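Local structure of L-amino acid deaminase (Proteus vulgaris, 5I39) at residues A[351-363]-A[396-408]. The protein probably acts as a membrane-bound, FAD-dependent oxidoreductase that deaminates L-amino acids. Residues are numbered along the deposited sequence; the frame is centred on the assembly and turned at random. Where two conformers were deposited one is given.
Sequences APDENPIISEVKE and PVLDPKPFSLYRF. With EDO (1,2-ethanediol), chain H.
R407 and D353 both set CG between backbone N and carbonyl carbon (chi1 74° and 64°); from there the arginine runs extended to NE and meets the carboxylate side-on. NE reaches D353 OD2 and NH2 reaches D353 OD1, each pair 2.8 Å apart, with the two flat groups nearly coplanar (17°). OD1 also accepts from N355 N, 3.1 Å away and above the carboxylate plane, closing an Asx turn. Weak bonds run from NH2 to N355 O and from NH1 and NH2 to P356 O, while S404 O takes NH1. F408 CZ sits over the centre of one guanidinium face, while the ring touches P352 CD, A351 CB and I357 CD1; P402 O lies over the opposite face without a hydrogen bond to it. A water links D353 OD2, N355 ND2 and P402 O.

Farther along, I358 N donates to F403 O (2.9 Å), and the F403 ring receives I358 CD1 over one face. S359 OG, anti to its own N, accepts from L405 N (2.9 Å) and donates to E360 O. At the far end Y406 OH takes the amide of K362 and gives its proton to the syn lone pair of E363 OE1, 2.8 Å away. K362 CE lies 3.7 Å over the ring centre, with NZ in cation-pi range.

The C-terminal tail thus packs along 357-360, an outermost strand of the six-stranded Rossmann-type sheet, whose other edge pairs with 367-371; P356 lies near T373, an FAD-binding residue. With both carboxylate oxygens engaged by one guanidinium, D353 is probably ionised, and its charge would help fix the last residues of the chain.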
ATOM      1  N   ALA A 351       9.636  -9.862  -2.348  1.00 13.77           N
ATOM      2  CA  ALA A 351       9.963 -11.127  -3.014  1.00 13.97           C
ATOM      3  C   ALA A 351      11.162 -10.944  -3.962  1.00 14.68           C
ATOM      4  O   ALA A 351      11.450  -9.820  -4.369  1.00 14.60           O
ATOM      5  CB  ALA A 351       8.757 -11.645  -3.776  1.00 14.01           C
ATOM      6  N   PRO A 352      11.854 -12.045  -4.330  1.00 15.24           N
ATOM      7  CA  PRO A 352      13.038 -11.951  -5.206  1.00 16.04           C
ATOM      8  C   PRO A 352      12.850 -11.202  -6.532  1.00 15.28           C
ATOM      9  O   PRO A 352      13.791 -10.564  -7.008  1.00 16.89           O
ATOM     10  CB  PRO A 352      13.384 -13.415  -5.480  1.00 17.23           C
ATOM     11  CG  PRO A 352      12.907 -14.142  -4.277  1.00 17.22           C
ATOM     12  CD  PRO A 352      11.697 -13.405  -3.780  1.00 15.94           C
ATOM     13  N   ASP A 353      11.650 -11.279  -7.107  1.00 14.16           N
ATOM     14  CA  ASP A 353      11.339 -10.597  -8.373  1.00 13.50           C
ATOM     15  C   ASP A 353      10.569  -9.275  -8.191  1.00 13.32           C
ATOM     16  O   ASP A 353      10.096  -8.706  -9.173  1.00 13.79           O
ATOM     17  CB  ASP A 353      10.601 -11.546  -9.328  1.00 13.64           C
ATOM     18  CG  ASP A 353       9.244 -11.983  -8.811  1.00 13.10           C
ATOM     19  OD1 ASP A 353       8.779 -11.482  -7.762  1.00 12.70           O
ATOM     20  OD2 ASP A 353       8.626 -12.850  -9.459  1.00 13.76           O
ATOM     21  N   GLU A 354      10.435  -8.835  -6.932  1.00 12.91           N
ATOM     22  CA  GLU A 354       9.801  -7.557  -6.557  0.70 13.37           C
ATOM     23  C   GLU A 354       8.292  -7.495  -6.821  1.00 12.89           C
ATOM     24  O   GLU A 354       7.692  -6.419  -6.778  1.00 14.10           O
ATOM     25  CB  GLU A 354      10.529  -6.367  -7.209  0.70 14.51           C
ATOM     26  CG  GLU A 354      12.014  -6.317  -6.868  0.70 17.00           C
ATOM     27  CD  GLU A 354      12.778  -5.207  -7.572  0.70 19.78           C
ATOM     28  OE1 GLU A 354      12.204  -4.514  -8.441  0.70 20.99           O
ATOM     29  OE2 GLU A 354      13.973  -5.034  -7.251  0.70 22.44           O
ATOM     30  N   ASN A 355       7.665  -8.646  -7.057  1.00 11.61           N
ATOM     31  CA  ASN A 355       6.218  -8.711  -7.269  1.00 10.99           C
ATOM     32  C   ASN A 355       5.542  -9.374  -6.067  1.00 10.13           C
ATOM     33  O   ASN A 355       6.198 -10.079  -5.303  1.00 10.10           O
ATOM     34  CB  ASN A 355       5.899  -9.450  -8.566  1.00 11.46           C
ATOM     35  CG  ASN A 355       6.433  -8.727  -9.787  1.00 12.19           C
ATOM     36  OD1 ASN A 355       6.554  -7.499  -9.794  1.00 13.29           O
ATOM     37  ND2 ASN A 355       6.765  -9.484 -10.824  1.00 12.72           N
ATOM     38  N   PRO A 356       4.224  -9.150  -5.885  1.00  9.42           N
ATOM     39  CA  PRO A 356       3.539  -9.683  -4.707  1.00  9.22           C
ATOM     40  C   PRO A 356       3.477 -11.205  -4.629  1.00  9.17           C
ATOM     41  O   PRO A 356       3.691 -11.898  -5.629  1.00  9.57           O
ATOM     42  CB  PRO A 356       2.115  -9.120  -4.851  1.00  8.96           C
ATOM     43  CG  PRO A 356       2.267  -7.899  -5.687  1.00  9.06           C
ATOM     44  CD  PRO A 356       3.330  -8.281  -6.674  1.00  9.12           C
ATOM     45  N   ILE A 357       3.200 -11.699  -3.425  1.00  8.84           N
ATOM     46  CA  ILE A 357       2.830 -13.099  -3.223  1.00  9.12           C
ATOM     47  C   ILE A 357       1.360 -13.110  -2.820  1.00  9.05           C
ATOM     48  O   ILE A 357       1.001 -12.713  -1.709  1.00  9.31           O
ATOM     49  CB  ILE A 357       3.731 -13.823  -2.204  1.00  9.62           C
ATOM     50  CG1 ILE A 357       5.180 -13.825  -2.717  1.00  9.96           C
ATOM     51  CG2 ILE A 357       3.245 -15.254  -2.001  1.00 10.10           C
ATOM     52  CD1 ILE A 357       6.214 -14.339  -1.732  1.00 10.78           C
ATOM     53  N   ILE A 358       0.525 -13.532  -3.765  1.00  8.72           N
ATOM     54  CA  ILE A 358      -0.924 -13.612  -3.599  1.00  8.92           C
ATOM     55  C   ILE A 358      -1.242 -15.003  -4.112  1.00  9.26           C
ATOM     56  O   ILE A 358      -1.271 -15.220  -5.322  1.00  9.69           O
ATOM     57  CB  ILE A 358      -1.674 -12.549  -4.430  1.00  9.27           C
ATOM     58  CG1 ILE A 358      -1.176 -11.134  -4.104  1.00  9.60           C
ATOM     59  CG2 ILE A 358      -3.174 -12.651  -4.171  1.00  9.92           C
ATOM     60  CD1 ILE A 358      -1.486 -10.120  -5.187  1.00  9.55           C
ATOM     61  N   SER A 359      -1.434 -15.958  -3.209  1.00  9.72           N
ATOM     62  CA  SER A 359      -1.287 -17.357  -3.594  1.00 10.53           C
ATOM     63  C   SER A 359      -2.014 -18.335  -2.701  1.00 11.19           C
ATOM     64  O   SER A 359      -2.150 -18.117  -1.501  1.00 11.78           O
ATOM     65  CB  SER A 359       0.204 -17.713  -3.578  1.00 10.54           C
ATOM     66  OG  SER A 359       0.458 -18.985  -4.151  1.00 10.99           O
ATOM     67  N   GLU A 360      -2.437 -19.445  -3.306  1.00 11.64           N
ATOM     68  CA  GLU A 360      -2.779 -20.640  -2.557  1.00 12.79           C
ATOM     69  C   GLU A 360      -1.508 -21.255  -1.984  1.00 13.34           C
ATOM     70  O   GLU A 360      -0.393 -20.966  -2.429  1.00 12.52           O
ATOM     71  CB  GLU A 360      -3.464 -21.669  -3.453  1.00 13.82           C
ATOM     72  CG  GLU A 360      -4.786 -21.211  -4.038  1.00 16.34           C
ATOM     73  CD  GLU A 360      -5.472 -22.301  -4.839  1.00 18.61           C
ATOM     74  OE1 GLU A 360      -5.830 -23.339  -4.244  1.00 23.58           O
ATOM     75  OE2 GLU A 360      -5.656 -22.122  -6.060  1.00 19.34           O
ATOM     76  N   VAL A 361      -1.706 -22.121  -0.999  1.00 15.22           N
ATOM     77  CA  VAL A 361      -0.629 -22.853  -0.349  1.00 15.69           C
ATOM     78  C   VAL A 361      -1.023 -24.321  -0.446  1.00 16.54           C
ATOM     79  O   VAL A 361      -1.945 -24.766   0.237  1.00 16.48           O
ATOM     80  CB  VAL A 361      -0.446 -22.402   1.117  1.00 15.40           C
ATOM     81  CG1 VAL A 361       0.655 -23.199   1.809  1.00 15.75           C
ATOM     82  CG2 VAL A 361      -0.124 -20.915   1.175  1.00 16.11           C
ATOM     83  N   LYS A 362      -0.332 -25.067  -1.304  1.00 18.79           N
ATOM     84  CA  LYS A 362      -0.683 -26.473  -1.567  1.00 20.26           C
ATOM     85  C   LYS A 362      -0.632 -27.352  -0.308  1.00 19.22           C
ATOM     86  O   LYS A 362      -1.402 -28.297  -0.180  1.00 19.76           O
ATOM     87  CB  LYS A 362       0.175 -27.067  -2.698  1.00 23.07           C
ATOM     88  CG  LYS A 362       1.666 -27.210  -2.413  1.00 25.37           C
ATOM     89  CD  LYS A 362       2.434 -27.786  -3.601  1.00 28.08           C
ATOM     90  CE  LYS A 362       2.444 -26.858  -4.809  1.00 29.91           C
ATOM     91  NZ  LYS A 362       3.408 -27.288  -5.859  1.00 32.18           N
ATOM     92  N   GLU A 363       0.247 -27.003   0.628  1.00 18.86           N
ATOM     93  CA  GLU A 363       0.390 -27.725   1.892  1.00 18.53           C
ATOM     94  C   GLU A 363      -0.832 -27.576   2.815  1.00 16.85           C
ATOM     95  O   GLU A 363      -1.073 -28.429   3.672  1.00 18.01           O
ATOM     96  CB  GLU A 363       1.654 -27.256   2.629  1.00 20.09           C
ATOM     97  CG  GLU A 363       2.970 -27.559   1.908  1.00 21.56           C
ATOM     98  CD  GLU A 363       3.390 -26.514   0.879  1.00 22.82           C
ATOM     99  OE1 GLU A 363       2.591 -25.614   0.532  1.00 23.89           O
ATOM    100  OE2 GLU A 363       4.536 -26.605   0.398  1.00 26.26           O
ATOM    101  N   PRO A 396     -10.350 -16.299 -11.319  1.00 13.28           N
ATOM    102  CA  PRO A 396      -9.675 -15.162 -10.671  1.00 13.60           C
ATOM    103  C   PRO A 396      -9.735 -13.849 -11.460  1.00 13.17           C
ATOM    104  O   PRO A 396      -9.736 -13.857 -12.689  1.00 13.80           O
ATOM    105  CB  PRO A 396      -8.232 -15.653 -10.539  1.00 15.21           C
ATOM    106  CG  PRO A 396      -8.055 -16.589 -11.680  1.00 15.34           C
ATOM    107  CD  PRO A 396      -9.381 -17.268 -11.871  1.00 14.00           C
ATOM    108  N   VAL A 397      -9.764 -12.732 -10.736  1.00 12.01           N
ATOM    109  CA  VAL A 397      -9.892 -11.397 -11.352  1.00 12.37           C
ATOM    110  C   VAL A 397      -8.719 -11.036 -12.276  1.00 13.19           C
ATOM    111  O   VAL A 397      -8.909 -10.394 -13.310  1.00 14.37           O
ATOM    112  CB  VAL A 397     -10.112 -10.293 -10.282  1.00 12.28           C
ATOM    113  CG1 VAL A 397      -8.934 -10.180  -9.312  1.00 12.10           C
ATOM    114  CG2 VAL A 397     -10.414  -8.945 -10.934  1.00 13.23           C
ATOM    115  N   LEU A 398      -7.514 -11.435 -11.888  1.00 14.07           N
ATOM    116  CA  LEU A 398      -6.329 -11.268 -12.725  1.00 15.53           C
ATOM    117  C   LEU A 398      -5.588 -12.587 -12.772  1.00 16.69           C
ATOM    118  O   LEU A 398      -5.835 -13.480 -11.955  1.00 16.09           O
ATOM    119  CB  LEU A 398      -5.415 -10.156 -12.179  1.00 16.61           C
ATOM    120  CG  LEU A 398      -5.907  -8.704 -12.268  1.00 17.67           C
ATOM    121  CD1 LEU A 398      -4.922  -7.774 -11.577  1.00 18.78           C
ATOM    122  CD2 LEU A 398      -6.128  -8.255 -13.706  1.00 18.34           C
ATOM    123  N   ASP A 399      -4.689 -12.698 -13.747  1.00 17.99           N
ATOM    124  CA  ASP A 399      -3.790 -13.842 -13.878  1.00 18.55           C
ATOM    125  C   ASP A 399      -3.004 -14.022 -12.575  1.00 17.52           C
ATOM    126  O   ASP A 399      -2.229 -13.139 -12.211  1.00 18.28           O
ATOM    127  CB  ASP A 399      -2.826 -13.602 -15.052  1.00 19.82           C
ATOM    128  CG  ASP A 399      -1.840 -14.748 -15.270  1.00 21.85           C
ATOM    129  OD1 ASP A 399      -1.985 -15.833 -14.660  1.00 21.60           O
ATOM    130  OD2 ASP A 399      -0.906 -14.550 -16.075  1.00 24.49           O
ATOM    131  N   PRO A 400      -3.230 -15.144 -11.856  1.00 17.08           N
ATOM    132  CA  PRO A 400      -2.541 -15.333 -10.576  1.00 16.46           C
ATOM    133  C   PRO A 400      -1.127 -15.914 -10.676  1.00 15.41           C
ATOM    134  O   PRO A 400      -0.407 -15.909  -9.677  1.00 13.85           O
ATOM    135  CB  PRO A 400      -3.459 -16.305  -9.836  1.00 18.02           C
ATOM    136  CG  PRO A 400      -4.064 -17.130 -10.912  1.00 18.95           C
ATOM    137  CD  PRO A 400      -4.147 -16.266 -12.141  1.00 18.84           C
ATOM    138  N   LYS A 401      -0.728 -16.407 -11.850  1.00 15.09           N
ATOM    139  CA  LYS A 401       0.576 -17.066 -12.008  1.00 14.74           C
ATOM    140  C   LYS A 401       1.774 -16.204 -11.577  1.00 13.33           C
ATOM    141  O   LYS A 401       2.645 -16.694 -10.860  1.00 12.57           O
ATOM    142  CB  LYS A 401       0.744 -17.600 -13.438  1.00 16.62           C
ATOM    143  CG  LYS A 401      -0.139 -18.804 -13.716  1.00 19.99           C
ATOM    144  CD  LYS A 401       0.043 -19.334 -15.129  1.00 23.11           C
ATOM    145  CE  LYS A 401      -0.824 -20.559 -15.382  1.00 26.20           C
ATOM    146  NZ  LYS A 401      -0.301 -21.784 -14.715  1.00 28.84           N
ATOM    147  N   PRO A 402       1.806 -14.908 -11.960  1.00 13.19           N
ATOM    148  CA  PRO A 402       2.940 -14.078 -11.524  1.00 13.12           C
ATOM    149  C   PRO A 402       2.997 -13.777 -10.020  1.00 11.85           C
ATOM    150  O   PRO A 402       3.999 -13.241  -9.553  1.00 12.30           O
ATOM    151  CB  PRO A 402       2.751 -12.773 -12.312  1.00 14.61           C
ATOM    152  CG  PRO A 402       1.850 -13.118 -13.440  1.00 16.21           C
ATOM    153  CD  PRO A 402       0.941 -14.175 -12.901  1.00 14.34           C
ATOM    154  N   PHE A 403       1.935 -14.103  -9.282  1.00 10.95           N
ATOM    155  CA  PHE A 403       1.879 -13.878  -7.834  1.00 11.06           C
ATOM    156  C   PHE A 403       1.972 -15.170  -7.025  1.00 10.89           C
ATOM    157  O   PHE A 403       1.907 -15.137  -5.798  1.00 10.44           O
ATOM    158  CB  PHE A 403       0.590 -13.137  -7.472  1.00 11.30           C
ATOM    159  CG  PHE A 403       0.269 -11.999  -8.397  1.00 11.66           C
ATOM    160  CD1 PHE A 403       1.191 -10.985  -8.611  1.00 12.11           C
ATOM    161  CD2 PHE A 403      -0.953 -11.940  -9.058  1.00 12.53           C
ATOM    162  CE1 PHE A 403       0.902  -9.934  -9.466  1.00 12.78           C
ATOM    163  CE2 PHE A 403      -1.249 -10.892  -9.913  1.00 13.19           C
ATOM    164  CZ  PHE A 403      -0.322  -9.886 -10.118  1.00 12.70           C
ATOM    165  N   SER A 404       2.174 -16.295  -7.704  1.00 10.93           N
ATOM    166  CA  SER A 404       2.211 -17.593  -7.045  1.00 11.48           C
ATOM    167  C   SER A 404       3.423 -17.732  -6.133  1.00 11.49           C
ATOM    168  O   SER A 404       4.518 -17.266  -6.453  1.00 11.75           O
ATOM    169  CB  SER A 404       2.245 -18.711  -8.089  1.00 12.21           C
ATOM    170  OG  SER A 404       2.411 -19.981  -7.479  1.00 13.08           O
ATOM    171  N   LEU A 405       3.214 -18.439  -5.028  1.00 11.94           N
ATOM    172  CA  LEU A 405       4.277 -18.794  -4.099  1.00 13.26           C
ATOM    173  C   LEU A 405       5.299 -19.745  -4.732  1.00 14.37           C
ATOM    174  O   LEU A 405       6.444 -19.812  -4.285  1.00 16.20           O
ATOM    175  CB  LEU A 405       3.652 -19.442  -2.859  1.00 13.99           C
ATOM    176  CG  LEU A 405       4.557 -19.928  -1.728  1.00 14.76           C
ATOM    177  CD1 LEU A 405       5.402 -18.793  -1.176  1.00 15.48           C
ATOM    178  CD2 LEU A 405       3.704 -20.546  -0.632  1.00 15.53           C
ATOM    179  N   TYR A 406       4.886 -20.467  -5.776  1.00 14.36           N
ATOM    180  CA  TYR A 406       5.686 -21.545  -6.375  1.00 16.00           C
ATOM    181  C   TYR A 406       6.365 -21.160  -7.689  1.00 17.15           C
ATOM    182  O   TYR A 406       6.783 -22.031  -8.454  1.00 18.73           O
ATOM    183  CB  TYR A 406       4.792 -22.778  -6.552  1.00 16.63           C
ATOM    184  CG  TYR A 406       4.102 -23.114  -5.255  1.00 17.02           C
ATOM    185  CD1 TYR A 406       4.790 -23.769  -4.235  1.00 18.12           C
ATOM    186  CD2 TYR A 406       2.787 -22.715  -5.015  1.00 16.75           C
ATOM    187  CE1 TYR A 406       4.179 -24.047  -3.024  1.00 19.06           C
ATOM    188  CE2 TYR A 406       2.168 -22.990  -3.806  1.00 17.79           C
ATOM    189  CZ  TYR A 406       2.868 -23.655  -2.815  1.00 18.56           C
ATOM    190  OH  TYR A 406       2.252 -23.926  -1.618  1.00 20.29           O
ATOM    191  N   ARG A 407       6.510 -19.857  -7.925  1.00 16.90           N
ATOM    192  CA  ARG A 407       7.129 -19.339  -9.149  1.00 16.95           C
ATOM    193  C   ARG A 407       8.655 -19.222  -9.093  1.00 17.92           C
ATOM    194  O   ARG A 407       9.283 -18.972 -10.118  1.00 21.15           O
ATOM    195  CB  ARG A 407       6.541 -17.966  -9.489  1.00 15.22           C
ATOM    196  CG  ARG A 407       6.995 -16.807  -8.604  1.00 13.95           C
ATOM    197  CD  ARG A 407       6.197 -15.572  -8.958  1.00 12.96           C
ATOM    198  NE  ARG A 407       6.611 -14.354  -8.260  1.00 12.54           N
ATOM    199  CZ  ARG A 407       6.018 -13.824  -7.185  1.00 11.94           C
ATOM    200  NH1 ARG A 407       4.991 -14.423  -6.590  1.00 11.43           N
ATOM    201  NH2 ARG A 407       6.473 -12.679  -6.680  1.00 11.79           N
ATOM    202  N   PHE A 408       9.237 -19.377  -7.906  1.00 19.17           N
ATOM    203  CA  PHE A 408      10.656 -19.074  -7.682  1.00 21.63           C
ATOM    204  C   PHE A 408      11.551 -20.280  -7.963  1.00 20.32           C
ATOM    205  O   PHE A 408      11.104 -21.428  -7.976  1.00 26.85           O
ATOM    206  CB  PHE A 408      10.864 -18.566  -6.252  1.00 20.62           C
ATOM    207  CG  PHE A 408       9.940 -17.436  -5.873  1.00 19.51           C
ATOM    208  CD1 PHE A 408      10.176 -16.145  -6.331  1.00 19.77           C
ATOM    209  CD2 PHE A 408       8.823 -17.664  -5.073  1.00 19.64           C
ATOM    210  CE1 PHE A 408       9.320 -15.104  -5.995  1.00 18.78           C
ATOM    211  CE2 PHE A 408       7.967 -16.626  -4.727  1.00 18.82           C
ATOM    212  CZ  PHE A 408       8.219 -15.343  -5.187  1.00 18.03           C
ATOM    213  OXT PHE A 408      12.750 -20.128  -8.193  1.00 32.78           O
TER
HETATM  214  C1  EDO H 507       8.338  -3.145  -4.707  1.00 26.46           C
HETATM  215  O1  EDO H 507       8.316  -3.472  -6.100  1.00 28.18           O
HETATM  216  C2  EDO H 507       9.569  -2.331  -4.346  1.00 32.18           C
HETATM  217  O2  EDO H 507      10.758  -3.117  -4.529  1.00 26.86           O
HETATM  218  O   HOH W   1       6.234 -12.340 -10.877  1.00 14.87           O
HETATM  219  O   HOH W   2      -1.053 -17.164  -7.234  1.00 11.81           O